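Local coordinates for protein alpha-glucosidase (Pseudoalteromonas sp. K8, PDB 5HQA) that hydrolyses alpha-glucosides as a family 97 glycoside hydrolase that binds calcium and magnesium ions and is activated by chloride, at residues 493-498 with 535-540; 567-572 with 585-590; 597-602 with 641-646; 613-618 with 632-637. One frame throughout, in Å; residues are numbered along the deposited sequence.

Contact 1: residues 493-498 with 535-540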
loop_
_atom_site.group_PDB
_atom_site.type_symbol
_atom_site.label_atom_id
_atom_site.label_comp_id
_atom_site.label_asym_id
_atom_site.label_seq_id
_atom_site.Cartn_x
_atom_site.Cartn_y
_atom_site.Cartn_z
ATOM N N GLY A 493 10.055 1.872 13.644
ATOM C CA GLY A 493 11.295 2.141 14.355
ATOM C C GLY A 493 11.213 3.078 15.545
ATOM O O GLY A 493 12.155 3.833 15.800
ATOM N N ILE A 494 10.122 3.045 16.302
ATOM C CA ILE A 494 10.049 3.852 17.519
ATOM C C ILE A 494 10.781 3.114 18.634
ATOM O O ILE A 494 10.433 1.979 18.979
ATOM C CB ILE A 494 8.591 4.157 17.908
ATOM C CG1 ILE A 494 7.927 5.047 16.852
ATOM C CG2 ILE A 494 8.526 4.849 19.271
ATOM C CD1 ILE A 494 8.628 6.391 16.654
ATOM N N PHE A 495 11.808 3.754 19.191
ATOM C CA PHE A 495 12.625 3.179 20.252
ATOM C C PHE A 495 12.225 3.647 21.637
ATOM O O PHE A 495 12.366 2.885 22.595
ATOM C CB PHE A 495 14.107 3.521 20.047
ATOM C CG PHE A 495 14.838 2.548 19.162
ATOM C CD1 PHE A 495 14.149 1.746 18.272
ATOM C CD2 PHE A 495 16.219 2.432 19.233
ATOM C CE1 PHE A 495 14.831 0.849 17.450
ATOM C CE2 PHE A 495 16.906 1.535 18.428
ATOM C CZ PHE A 495 16.215 0.741 17.535
ATOM N N ASP A 496 11.780 4.892 21.781
ATOM C CA ASP A 496 11.221 5.346 23.052
ATOM C C ASP A 496 9.716 5.110 22.984
ATOM O O ASP A 496 8.974 5.870 22.350
ATOM C CB ASP A 496 11.555 6.807 23.328
ATOM C CG ASP A 496 10.866 7.326 24.595
ATOM O OD1 ASP A 496 10.407 6.488 25.409
ATOM O OD2 ASP A 496 10.782 8.565 24.776
ATOM N N LEU A 497 9.269 4.037 23.632
ATOM C CA LEU A 497 7.863 3.677 23.698
ATOM C C LEU A 497 7.176 4.247 24.928
ATOM O O LEU A 497 6.007 3.930 25.168
ATOM C CB LEU A 497 7.718 2.154 23.698
ATOM C CG LEU A 497 8.396 1.430 22.543
ATOM C CD1 LEU A 497 8.524 -0.039 22.880
ATOM C CD2 LEU A 497 7.581 1.605 21.274
ATOM N N SER A 498 7.874 5.079 25.708
ATOM C CA SER A 498 7.444 5.465 27.047
ATOM C C SER A 498 7.032 6.927 27.166
ATOM O O SER A 498 6.784 7.385 28.283
ATOM C CB SER A 498 8.561 5.188 28.062
ATOM O OG SER A 498 8.957 3.828 28.054
ATOM N N LYS A 535 17.940 11.272 19.322
ATOM C CA LYS A 535 18.481 10.946 20.639
ATOM C C LYS A 535 17.978 9.598 21.134
ATOM O O LYS A 535 18.661 8.936 21.925
ATOM C CB LYS A 535 18.132 12.042 21.644
ATOM C CG LYS A 535 16.651 12.161 21.927
ATOM C CD LYS A 535 16.370 13.251 22.958
ATOM C CE LYS A 535 14.877 13.348 23.241
ATOM N NZ LYS A 535 14.564 14.404 24.244
ATOM N N ASN A 536 16.794 9.171 20.684
ATOM C CA ASN A 536 16.269 7.890 21.142
ATOM C C ASN A 536 16.994 6.721 20.491
ATOM O O ASN A 536 17.077 5.638 21.081
ATOM C CB ASN A 536 14.768 7.836 20.891
ATOM C CG ASN A 536 14.021 8.788 21.792
ATOM O OD1 ASN A 536 14.483 9.068 22.897
ATOM N ND2 ASN A 536 12.883 9.310 21.326
ATOM N N TYR A 537 17.547 6.924 19.296
ATOM C CA TYR A 537 18.397 5.898 18.698
ATOM C C TYR A 537 19.765 5.868 19.367
ATOM O O TYR A 537 20.329 4.790 19.592
ATOM C CB TYR A 537 18.530 6.147 17.200
ATOM C CG TYR A 537 17.224 5.963 16.467
ATOM C CD1 TYR A 537 16.499 4.784 16.596
ATOM C CD2 TYR A 537 16.702 6.969 15.663
ATOM C CE1 TYR A 537 15.300 4.600 15.930
ATOM C CE2 TYR A 537 15.495 6.794 14.994
ATOM C CZ TYR A 537 14.803 5.605 15.131
ATOM O OH TYR A 537 13.606 5.407 14.468
ATOM N N LEU A 538 20.315 7.042 19.688
ATOM C CA LEU A 538 21.608 7.100 20.365
ATOM C C LEU A 538 21.565 6.434 21.735
ATOM O O LEU A 538 22.611 6.005 22.241
ATOM C CB LEU A 538 22.062 8.555 20.503
ATOM C CG LEU A 538 22.305 9.320 19.197
ATOM C CD1 LEU A 538 22.679 10.774 19.481
ATOM C CD2 LEU A 538 23.377 8.637 18.385
ATOM N N ALA A 539 20.382 6.337 22.342
ATOM C CA ALA A 539 20.249 5.657 23.625
ATOM C C ALA A 539 20.322 4.139 23.496
ATOM O O ALA A 539 20.564 3.463 24.502
ATOM C CB ALA A 539 18.927 6.052 24.295
ATOM N N LYS A 540 20.107 3.588 22.296
ATOM C CA LYS A 540 20.050 2.138 22.092
ATOM C C LYS A 540 20.855 1.756 20.851
ATOM O O LYS A 540 20.309 1.245 19.869
ATOM C CB LYS A 540 18.601 1.670 21.958
ATOM C CG LYS A 540 17.706 1.954 23.174
ATOM C CD LYS A 540 16.319 1.347 22.942
ATOM C CE LYS A 540 15.442 1.394 24.185
ATOM N NZ LYS A 540 14.888 2.750 24.422
HETATM O O HOH W 1 10.468 10.226 22.765
HETATM O O HOH W 2 13.370 10.258 25.295
#
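The rings of F495 and Y537 meet as a T-shaped (edge-to-face) pair, with centroids 4.9 Å apart and planes at 71°. The CD1 edge of Y537 comes down on the rim of one F495 face, Y537 CD1 lying 3.5 Å from F495 CD2. With CG beside its backbone N (chi1 -66°), Y537 carries its ring past F495 and ends at G493, where OH donates to G493 O over a short 2.5 Å, tilted out of the carbonyl plane. The same hydroxyl takes the backbone N-H of D532, so it is gripped twice. Glycine suits position 493, since a CB would probably crowd that hydroxyl and, at this positive phi, the preceding carbonyl O. Both segments lie in the TIM-barrel part of the enzyme: helix 534-538 follows strand 527-529 of the parallel sheet and packs on the loop between helices 482-485 and 513-522. K540 slides past F495 in the opposite direction, its CB 3.7 Å from F495 CD2, and a bend at chi4 (77°) turns NZ to F495 O, 3.1 Å away and above the carbonyl plane. At the more exposed end the D496 carboxylate and N536 amide do not bond directly. D496 CB rests 3.5 Å from N536 ND2, and two waters join D496 OD2 to the amide, one at ND2 and one at OD1. D532 OD1 also holds N536 ND2, while D496 OD1 accepts from S498 N in an Asx turn.

Contact 2: residues 567-572 with 585-590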
loop_
_atom_site.group_PDB
_atom_site.type_symbol
_atom_site.label_atom_id
_atom_site.label_comp_id
_atom_site.label_asym_id
_atom_site.label_seq_id
_atom_site.Cartn_x
_atom_site.Cartn_y
_atom_site.Cartn_z
ATOM N N PHE A 567 -0.140 -13.643 13.012
ATOM C CA PHE A 567 1.310 -13.496 12.878
ATOM C C PHE A 567 1.704 -13.563 11.414
ATOM O O PHE A 567 0.926 -14.000 10.563
ATOM C CB PHE A 567 2.074 -14.572 13.667
ATOM C CG PHE A 567 2.033 -15.947 13.044
ATOM C CD1 PHE A 567 0.903 -16.756 13.171
ATOM C CD2 PHE A 567 3.140 -16.449 12.356
ATOM C CE1 PHE A 567 0.868 -18.040 12.611
ATOM C CE2 PHE A 567 3.117 -17.725 11.794
ATOM C CZ PHE A 567 1.978 -18.523 11.918
ATOM N N ILE A 568 2.938 -13.139 11.134
ATOM C CA ILE A 568 3.528 -13.303 9.808
ATOM C C ILE A 568 5.043 -13.379 9.962
ATOM O O ILE A 568 5.626 -12.739 10.843
ATOM C CB ILE A 568 3.118 -12.171 8.826
ATOM C CG1 ILE A 568 3.789 -12.393 7.461
ATOM C CG2 ILE A 568 3.474 -10.812 9.395
ATOM C CD1 ILE A 568 2.929 -12.164 6.280
ATOM N N VAL A 569 5.674 -14.187 9.103
ATOM C CA VAL A 569 7.126 -14.332 9.024
ATOM C C VAL A 569 7.544 -14.092 7.581
ATOM O O VAL A 569 7.072 -14.790 6.672
ATOM C CB VAL A 569 7.596 -15.723 9.479
ATOM C CG1 VAL A 569 9.128 -15.790 9.467
ATOM C CG2 VAL A 569 7.044 -16.049 10.860
ATOM N N PHE A 570 8.443 -13.127 7.367
ATOM C CA PHE A 570 8.980 -12.808 6.048
ATOM C C PHE A 570 10.469 -13.102 6.023
ATOM O O PHE A 570 11.176 -12.811 6.989
ATOM C CB PHE A 570 8.786 -11.330 5.706
ATOM C CG PHE A 570 7.734 -11.058 4.668
ATOM C CD1 PHE A 570 7.994 -11.283 3.324
ATOM C CD2 PHE A 570 6.509 -10.520 5.032
ATOM C CE1 PHE A 570 7.028 -11.006 2.352
ATOM C CE2 PHE A 570 5.545 -10.236 4.071
ATOM C CZ PHE A 570 5.813 -10.474 2.734
ATOM N N ALA A 571 10.942 -13.680 4.918
ATOM C CA ALA A 571 12.361 -13.733 4.594
ATOM C C ALA A 571 12.574 -13.021 3.261
ATOM O O ALA A 571 11.811 -13.238 2.310
ATOM C CB ALA A 571 12.861 -15.179 4.525
ATOM N N ARG A 572 13.590 -12.156 3.193
ATOM C CA ARG A 572 13.870 -11.413 1.968
ATOM C C ARG A 572 15.372 -11.367 1.720
ATOM O O ARG A 572 16.162 -11.238 2.660
ATOM C CB ARG A 572 13.316 -9.978 2.024
ATOM C CG ARG A 572 11.858 -9.859 2.430
ATOM C CD ARG A 572 11.419 -8.406 2.365
ATOM N NE ARG A 572 10.155 -8.146 3.057
ATOM C CZ ARG A 572 8.981 -7.973 2.453
ATOM N NH1 ARG A 572 8.889 -8.050 1.127
ATOM N NH2 ARG A 572 7.892 -7.713 3.177
ATOM N N TRP A 585 20.550 -12.330 3.509
ATOM C CA TRP A 585 19.124 -12.514 3.735
ATOM C C TRP A 585 18.719 -11.819 5.026
ATOM O O TRP A 585 19.532 -11.613 5.929
ATOM C CB TRP A 585 18.759 -13.996 3.833
ATOM C CG TRP A 585 18.695 -14.725 2.530
ATOM C CD1 TRP A 585 19.731 -15.316 1.859
ATOM C CD2 TRP A 585 17.518 -14.981 1.760
ATOM N NE1 TRP A 585 19.269 -15.915 0.707
ATOM C CE2 TRP A 585 17.914 -15.723 0.624
ATOM C CE3 TRP A 585 16.164 -14.650 1.918
ATOM C CZ2 TRP A 585 17.008 -16.134 -0.350
ATOM C CZ3 TRP A 585 15.263 -15.055 0.943
ATOM C CH2 TRP A 585 15.693 -15.792 -0.175
ATOM N N TYR A 586 17.439 -11.472 5.108
ATOM C CA TYR A 586 16.873 -10.853 6.295
ATOM C C TYR A 586 15.559 -11.536 6.632
ATOM O O TYR A 586 14.860 -12.024 5.745
ATOM C CB TYR A 586 16.643 -9.357 6.082
ATOM C CG TYR A 586 17.925 -8.566 6.137
ATOM C CD1 TYR A 586 18.808 -8.552 5.058
ATOM C CD2 TYR A 586 18.260 -7.848 7.279
ATOM C CE1 TYR A 586 19.998 -7.840 5.121
ATOM C CE2 TYR A 586 19.436 -7.129 7.347
ATOM C CZ TYR A 586 20.299 -7.130 6.272
ATOM O OH TYR A 586 21.463 -6.409 6.350
ATOM N N LEU A 587 15.225 -11.576 7.918
ATOM C CA LEU A 587 13.955 -12.139 8.343
ATOM C C LEU A 587 13.285 -11.191 9.327
ATOM O O LEU A 587 13.951 -10.581 10.171
ATOM C CB LEU A 587 14.147 -13.531 8.980
ATOM C CG LEU A 587 12.899 -14.241 9.516
ATOM C CD1 LEU A 587 13.036 -15.748 9.359
ATOM C CD2 LEU A 587 12.631 -13.876 10.980
ATOM N N GLY A 588 11.968 -11.071 9.220
ATOM C CA GLY A 588 11.210 -10.372 10.236
ATOM C C GLY A 588 9.972 -11.174 10.579
ATOM O O GLY A 588 9.341 -11.764 9.693
ATOM N N ALA A 589 9.625 -11.231 11.862
ATOM C CA ALA A 589 8.407 -11.901 12.301
ATOM C C ALA A 589 7.731 -11.038 13.358
ATOM O O ALA A 589 8.412 -10.416 14.176
ATOM C CB ALA A 589 8.707 -13.297 12.865
ATOM N N VAL A 590 6.397 -10.978 13.325
ATOM C CA VAL A 590 5.637 -10.293 14.367
ATOM C C VAL A 590 4.437 -11.147 14.746
ATOM O O VAL A 590 3.963 -11.981 13.969
ATOM C CB VAL A 590 5.158 -8.877 13.960
ATOM C CG1 VAL A 590 6.351 -7.966 13.635
ATOM C CG2 VAL A 590 4.176 -8.952 12.802
#
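A beta hairpin of strands 567-574 and 585-591, within the six-stranded antiparallel sheet of the C-terminal domain, pairs I568 with V590, F570 with G588 and R572 with Y586 through reciprocal backbone hydrogen bonds. The straightest of these is F570 N to G588 O, 2.8 Å with an angle of 174° at the hydrogen. On the face that carries V569, this residue forks: with CG1 anti to the backbone N (chi1 -176°), CG1 reaches L587 CD1 at 3.9 Å while CG2 covers A589 CB at 3.8 Å. Beta-branched and small residues fit here because strand 596-601 packs over V569. On the other face I568 CG2 lies alongside V590 CG2 at 3.9 Å, and the R572 guanidinium lies over the F570 ring, its NE held by V521 O. W585 turns its six-membered ring toward the backbone of A571 and R572, CE3 coming 3.4 Å from R572 C, while NE1 donates to D606 OD1. Trimming W585 to an alanine is likely to open a gap beside that backbone and leave D606 without this N-H. With six backbone N-H...O=C hydrogen bonds between the strands, the buried backbone polarity is paid for, and the side chains that meet across the pair do so through hydrocarbon.

Contact 3: residues 597-602 with 641-646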
loop_
_atom_site.group_PDB
_atom_site.type_symbol
_atom_site.label_atom_id
_atom_site.label_comp_id
_atom_site.label_asym_id
_atom_site.label_seq_id
_atom_site.Cartn_x
_atom_site.Cartn_y
_atom_site.Cartn_z
ATOM N N THR A 597 5.113 -19.189 19.561
ATOM C CA THR A 597 6.300 -19.928 19.154
ATOM C C THR A 597 6.115 -20.378 17.712
ATOM O O THR A 597 5.089 -20.974 17.376
ATOM C CB THR A 597 6.524 -21.138 20.061
ATOM O OG1 THR A 597 6.747 -20.684 21.400
ATOM C CG2 THR A 597 7.725 -21.949 19.600
ATOM N N ILE A 598 7.092 -20.078 16.859
ATOM C CA ILE A 598 7.009 -20.402 15.439
ATOM C C ILE A 598 8.272 -21.151 15.034
ATOM O O ILE A 598 9.383 -20.640 15.216
ATOM C CB ILE A 598 6.842 -19.147 14.572
ATOM C CG1 ILE A 598 5.719 -18.268 15.116
ATOM C CG2 ILE A 598 6.564 -19.547 13.124
ATOM C CD1 ILE A 598 5.789 -16.861 14.598
ATOM N N GLU A 599 8.107 -22.341 14.465
ATOM C CA GLU A 599 9.238 -23.105 13.955
ATOM C C GLU A 599 9.477 -22.755 12.493
ATOM O O GLU A 599 8.547 -22.796 11.680
ATOM C CB GLU A 599 8.987 -24.604 14.102
ATOM C CG GLU A 599 8.451 -24.988 15.460
ATOM C CD GLU A 599 9.495 -24.879 16.556
ATOM O OE1 GLU A 599 10.702 -24.751 16.233
ATOM O OE2 GLU A 599 9.105 -24.921 17.745
ATOM N N ILE A 600 10.722 -22.432 12.155
ATOM C CA ILE A 600 11.081 -21.930 10.836
ATOM C C ILE A 600 12.248 -22.748 10.297
ATOM O O ILE A 600 13.265 -22.913 10.978
ATOM C CB ILE A 600 11.445 -20.431 10.895
ATOM C CG1 ILE A 600 10.188 -19.597 11.149
ATOM C CG2 ILE A 600 12.143 -19.978 9.623
ATOM C CD1 ILE A 600 9.127 -19.761 10.084
ATOM N N SER A 601 12.104 -23.261 9.081
ATOM C CA SER A 601 13.245 -23.822 8.372
ATOM C C SER A 601 14.052 -22.702 7.732
ATOM O O SER A 601 13.493 -21.749 7.179
ATOM C CB SER A 601 12.788 -24.803 7.293
ATOM O OG SER A 601 13.880 -25.147 6.460
ATOM N N LEU A 602 15.377 -22.814 7.802
ATOM C CA LEU A 602 16.249 -21.853 7.141
ATOM C C LEU A 602 16.592 -22.269 5.719
ATOM O O LEU A 602 17.582 -21.780 5.164
ATOM C CB LEU A 602 17.531 -21.642 7.957
ATOM C CG LEU A 602 17.326 -21.062 9.363
ATOM C CD1 LEU A 602 18.669 -20.784 10.037
ATOM C CD2 LEU A 602 16.470 -19.796 9.321
ATOM N N SER A 641 20.516 -25.895 6.041
ATOM C CA SER A 641 19.988 -27.102 6.661
ATOM C C SER A 641 19.549 -26.884 8.105
ATOM O O SER A 641 19.025 -27.815 8.725
ATOM C CB SER A 641 21.021 -28.229 6.591
ATOM O OG SER A 641 22.172 -27.885 7.333
ATOM N N ASP A 642 19.726 -25.684 8.649
ATOM C CA ASP A 642 19.369 -25.419 10.032
ATOM C C ASP A 642 17.914 -24.981 10.156
ATOM O O ASP A 642 17.223 -24.714 9.170
ATOM C CB ASP A 642 20.281 -24.350 10.628
ATOM C CG ASP A 642 21.674 -24.871 10.898
ATOM O OD1 ASP A 642 21.785 -25.956 11.504
ATOM O OD2 ASP A 642 22.653 -24.217 10.487
ATOM N N LYS A 643 17.459 -24.891 11.401
ATOM C CA LYS A 643 16.121 -24.407 11.696
ATOM C C LYS A 643 16.194 -23.432 12.863
ATOM O O LYS A 643 17.179 -23.392 13.608
ATOM C CB LYS A 643 15.156 -25.563 12.006
ATOM C CG LYS A 643 15.556 -26.408 13.198
ATOM C CD LYS A 643 14.456 -27.402 13.577
ATOM C CE LYS A 643 14.681 -28.009 14.976
ATOM N NZ LYS A 643 13.555 -27.713 15.934
ATOM N N LEU A 644 15.138 -22.631 13.001
ATOM C CA LEU A 644 15.008 -21.663 14.081
ATOM C C LEU A 644 13.675 -21.844 14.774
ATOM O O LEU A 644 12.664 -22.117 14.123
ATOM C CB LEU A 644 15.068 -20.221 13.588
ATOM C CG LEU A 644 16.415 -19.655 13.202
ATOM C CD1 LEU A 644 16.248 -18.182 13.048
ATOM C CD2 LEU A 644 17.406 -19.968 14.286
ATOM N N THR A 645 13.673 -21.664 16.086
ATOM C CA THR A 645 12.446 -21.532 16.853
ATOM C C THR A 645 12.304 -20.064 17.221
ATOM O O THR A 645 13.107 -19.535 18.000
ATOM C CB THR A 645 12.474 -22.406 18.099
ATOM O OG1 THR A 645 12.633 -23.772 17.710
ATOM C CG2 THR A 645 11.178 -22.250 18.876
ATOM N N LEU A 646 11.309 -19.400 16.640
ATOM C CA LEU A 646 10.999 -18.028 17.017
ATOM C C LEU A 646 10.120 -18.032 18.259
ATOM O O LEU A 646 9.093 -18.715 18.296
ATOM C CB LEU A 646 10.290 -17.306 15.870
ATOM C CG LEU A 646 11.070 -17.259 14.557
ATOM C CD1 LEU A 646 10.227 -16.634 13.457
ATOM C CD2 LEU A 646 12.373 -16.496 14.753
HETATM O O HOH W 3 12.168 -25.179 14.212
HETATM O O HOH W 4 16.328 -26.407 7.117
#
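Strands 597-601 and 643-646 run antiparallel at 166° with axes 4.6 Å apart, I598 and L646, and I600 and L644, forming the hydrogen-bonded pairs. They make a two-stranded sheet that packs by one face on the six-stranded sheet, consistent with a beta-sandwich for this C-terminal domain. The L644 N to I600 O bond is nearly straight, 172° at the hydrogen. The inward face is aliphatic: L646 CD1 meets I600 CG1 at 3.8 Å, and L602 comes across L644 with CD2 3.9 Å from L644 CG. V569 beneath I600 and L646, and I656 and F658 beneath L644 and L602, continue this core, so branched hydrocarbon chains suit these positions. The outward face is polar. E599 lies side by side with T645, and its bend at chi2 (-72°) brings OE1 to T645 OG1, which donates over 2.6 Å on the syn side of the carboxylate. K643 NZ stays 4.1 Å from E599 OE1, beyond a salt bridge, though its charge would probably still favour the carboxylate. A water ties E599 OE1 to L644 O and is reached only weakly by K643 NZ. Methyl meets methyl at T597 CG2 and T645 CG2. Beyond the I600-L644 pair, L602 N donates to D642 O at 3.0 Å. S601 OG, also hydrogen-bonded to D603 N, donates over 2.8 Å to a water that gives a hydrogen to the same D642 O.

Contact 4: residues 613-618 with 632-637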
loop_
_atom_site.group_PDB
_atom_site.type_symbol
_atom_site.label_atom_id
_atom_site.label_comp_id
_atom_site.label_asym_id
_atom_site.label_seq_id
_atom_site.Cartn_x
_atom_site.Cartn_y
_atom_site.Cartn_z
ATOM N N ALA A 613 23.962 -15.542 11.476
ATOM C CA ALA A 613 22.702 -14.915 11.841
ATOM C C ALA A 613 22.930 -13.922 12.971
ATOM O O ALA A 613 23.533 -14.258 13.995
ATOM C CB ALA A 613 21.685 -15.971 12.261
ATOM N N HIS A 614 22.458 -12.697 12.780
ATOM C CA HIS A 614 22.496 -11.660 13.805
ATOM C C HIS A 614 21.042 -11.502 14.235
ATOM O O HIS A 614 20.231 -10.929 13.503
ATOM C CB HIS A 614 23.104 -10.375 13.252
ATOM C CG HIS A 614 23.687 -9.480 14.298
ATOM N ND1 HIS A 614 24.350 -8.310 13.993
ATOM C CD2 HIS A 614 23.705 -9.580 15.650
ATOM C CE1 HIS A 614 24.749 -7.726 15.111
ATOM N NE2 HIS A 614 24.371 -8.476 16.130
ATOM N N ILE A 615 20.700 -12.072 15.386
ATOM C CA ILE A 615 19.310 -12.278 15.785
ATOM C C ILE A 615 18.942 -11.232 16.828
ATOM O O ILE A 615 19.591 -11.142 17.872
ATOM C CB ILE A 615 19.098 -13.695 16.344
ATOM C CG1 ILE A 615 19.429 -14.752 15.288
ATOM C CG2 ILE A 615 17.683 -13.859 16.870
ATOM C CD1 ILE A 615 19.599 -16.138 15.865
ATOM N N TYR A 616 17.904 -10.442 16.549
ATOM C CA TYR A 616 17.378 -9.450 17.482
ATOM C C TYR A 616 15.996 -9.934 17.894
ATOM O O TYR A 616 15.072 -9.939 17.075
ATOM C CB TYR A 616 17.294 -8.064 16.839
ATOM C CG TYR A 616 18.601 -7.498 16.311
ATOM C CD1 TYR A 616 19.168 -7.975 15.125
ATOM C CD2 TYR A 616 19.251 -6.461 16.978
ATOM C CE1 TYR A 616 20.361 -7.447 14.638
ATOM C CE2 TYR A 616 20.438 -5.926 16.500
ATOM C CZ TYR A 616 20.990 -6.422 15.333
ATOM O OH TYR A 616 22.166 -5.884 14.863
ATOM N N LYS A 617 15.844 -10.347 19.151
ATOM C CA LYS A 617 14.604 -10.987 19.567
ATOM C C LYS A 617 14.188 -10.490 20.943
ATOM O O LYS A 617 14.971 -9.876 21.680
ATOM C CB LYS A 617 14.745 -12.512 19.590
ATOM C CG LYS A 617 15.898 -12.997 20.463
ATOM C CD LYS A 617 15.908 -14.512 20.550
ATOM C CE LYS A 617 17.286 -15.036 20.884
ATOM N NZ LYS A 617 17.254 -16.481 21.243
ATOM N N ASP A 618 12.930 -10.776 21.277
ATOM C CA ASP A 618 12.403 -10.447 22.592
ATOM C C ASP A 618 13.213 -11.142 23.669
ATOM O O ASP A 618 13.527 -12.331 23.556
ATOM C CB ASP A 618 10.940 -10.870 22.695
ATOM C CG ASP A 618 10.037 -10.067 21.781
ATOM O OD1 ASP A 618 9.271 -10.675 20.998
ATOM O OD2 ASP A 618 10.098 -8.822 21.845
ATOM N N THR A 632 17.247 -9.446 23.362
ATOM C CA THR A 632 18.427 -10.294 23.256
ATOM C C THR A 632 18.972 -10.177 21.842
ATOM O O THR A 632 18.206 -10.244 20.879
ATOM C CB THR A 632 18.097 -11.753 23.583
ATOM O OG1 THR A 632 17.682 -11.841 24.947
ATOM C CG2 THR A 632 19.321 -12.656 23.367
ATOM N N ILE A 633 20.278 -9.966 21.716
ATOM C CA ILE A 633 20.937 -9.927 20.415
ATOM C C ILE A 633 22.001 -11.008 20.415
ATOM O O ILE A 633 22.879 -11.025 21.288
ATOM C CB ILE A 633 21.553 -8.558 20.101
ATOM C CG1 ILE A 633 20.521 -7.438 20.278
ATOM C CG2 ILE A 633 22.092 -8.554 18.679
ATOM C CD1 ILE A 633 21.153 -6.048 20.328
ATOM N N GLU A 634 21.929 -11.901 19.435
ATOM C CA GLU A 634 22.713 -13.125 19.414
ATOM C C GLU A 634 23.329 -13.299 18.035
ATOM O O GLU A 634 22.699 -12.974 17.023
ATOM C CB GLU A 634 21.804 -14.317 19.755
ATOM C CG GLU A 634 22.475 -15.664 19.817
ATOM C CD GLU A 634 21.488 -16.778 20.146
ATOM O OE1 GLU A 634 21.932 -17.936 20.315
ATOM O OE2 GLU A 634 20.270 -16.497 20.230
ATOM N N LYS A 635 24.557 -13.808 17.985
ATOM C CA LYS A 635 25.177 -14.202 16.726
ATOM C C LYS A 635 25.324 -15.716 16.696
ATOM O O LYS A 635 25.820 -16.314 17.659
ATOM C CB LYS A 635 26.533 -13.517 16.533
ATOM C CG LYS A 635 26.394 -12.066 16.091
ATOM C CD LYS A 635 27.734 -11.412 15.794
ATOM C CE LYS A 635 27.543 -9.946 15.439
ATOM N NZ LYS A 635 28.799 -9.336 14.933
ATOM N N ARG A 636 24.936 -16.324 15.576
ATOM C CA ARG A 636 24.859 -17.775 15.459
ATOM C C ARG A 636 25.175 -18.183 14.027
ATOM O O ARG A 636 24.548 -17.676 13.093
ATOM C CB ARG A 636 23.459 -18.255 15.863
ATOM C CG ARG A 636 23.214 -19.746 15.763
ATOM C CD ARG A 636 21.743 -20.058 16.030
ATOM N NE ARG A 636 21.323 -19.610 17.353
ATOM C CZ ARG A 636 20.061 -19.594 17.776
ATOM N NH1 ARG A 636 19.082 -20.000 16.979
ATOM N NH2 ARG A 636 19.774 -19.169 18.999
ATOM N N LEU A 637 26.136 -19.092 13.853
ATOM C CA LEU A 637 26.452 -19.595 12.518
ATOM C C LEU A 637 25.368 -20.568 12.072
ATOM O O LEU A 637 24.982 -21.461 12.831
ATOM C CB LEU A 637 27.815 -20.288 12.502
ATOM C CG LEU A 637 29.028 -19.403 12.796
ATOM C CD1 LEU A 637 30.291 -20.237 12.842
ATOM C CD2 LEU A 637 29.157 -18.316 11.749
HETATM O O HOH W 5 15.584 -14.453 24.460
#
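K635 draws its extended chain across H614, CE standing 3.6 Å from the centroid of the imidazole and 14° off its normal, a CH-pi contact over the middle of the ring. The Y616 hydroxyl lies over the opposite face, offset toward the rim, so the imidazole has a neighbour on each side. I633 joins the two aromatics: its CG2 reaches H614 NE2 at 3.4 Å and also lies over the Y616 ring, 4.0 Å from the centroid, a second CH-pi contact. With CG swung anti to the backbone N (chi1 -156°), H614 sets its ring beside both neighbours. Without the imidazole, as with an alanine here, K635 is likely to lose the surface it lies on and Y616 to become freer to shift. The other face of the pair carries a salt-bridge network centred on E634. Its OE2 takes a weak bond from K617 NZ at 3.2 Å, while OE1 is held by R636 NH2 at 2.8 Å, near the guanidinium plane. R636 was modelled in two conformers, so its detail is less certain; in this one I615 CD1 covers a face of the guanidinium, 4.0 Å from CZ. The long charged chains suit a partly exposed surface, and the carboxylate between them probably eases the closeness of the two cations. Behind these side chains six backbone hydrogen bonds set the register, I615 N to E634 O being the straightest at 177°. Further out, F546 meets Y616 edge-to-face, and T512 holds D618 OD2. Strands 611-618 and 631-638 thus form an antiparallel beta hairpin at the edge of the six-stranded sheet.

How the contacts relate
Contact 1 comes first along the chain, in the TIM-barrel part, and contacts 2, 3 and 4 follow in the C-terminal domain. Contacts 2 and 4 lie in the same six-stranded sheet with centres about 14 Å apart, strand 653-660 running between their hairpins. Contact 3 covers that sheet, its centre about 11 Å from contact 2, where F567 CD2 touches I598 CD1 at 3.5 Å. Its two strands bracket contact 4 in sequence. Contact 1 and contact 4 stay about 7 Å apart at their nearest atoms, yet Y629, between the strands of contact 4, hydrogen-bonds S498 and L497, so the C-terminal domain is tied to the catalytic part.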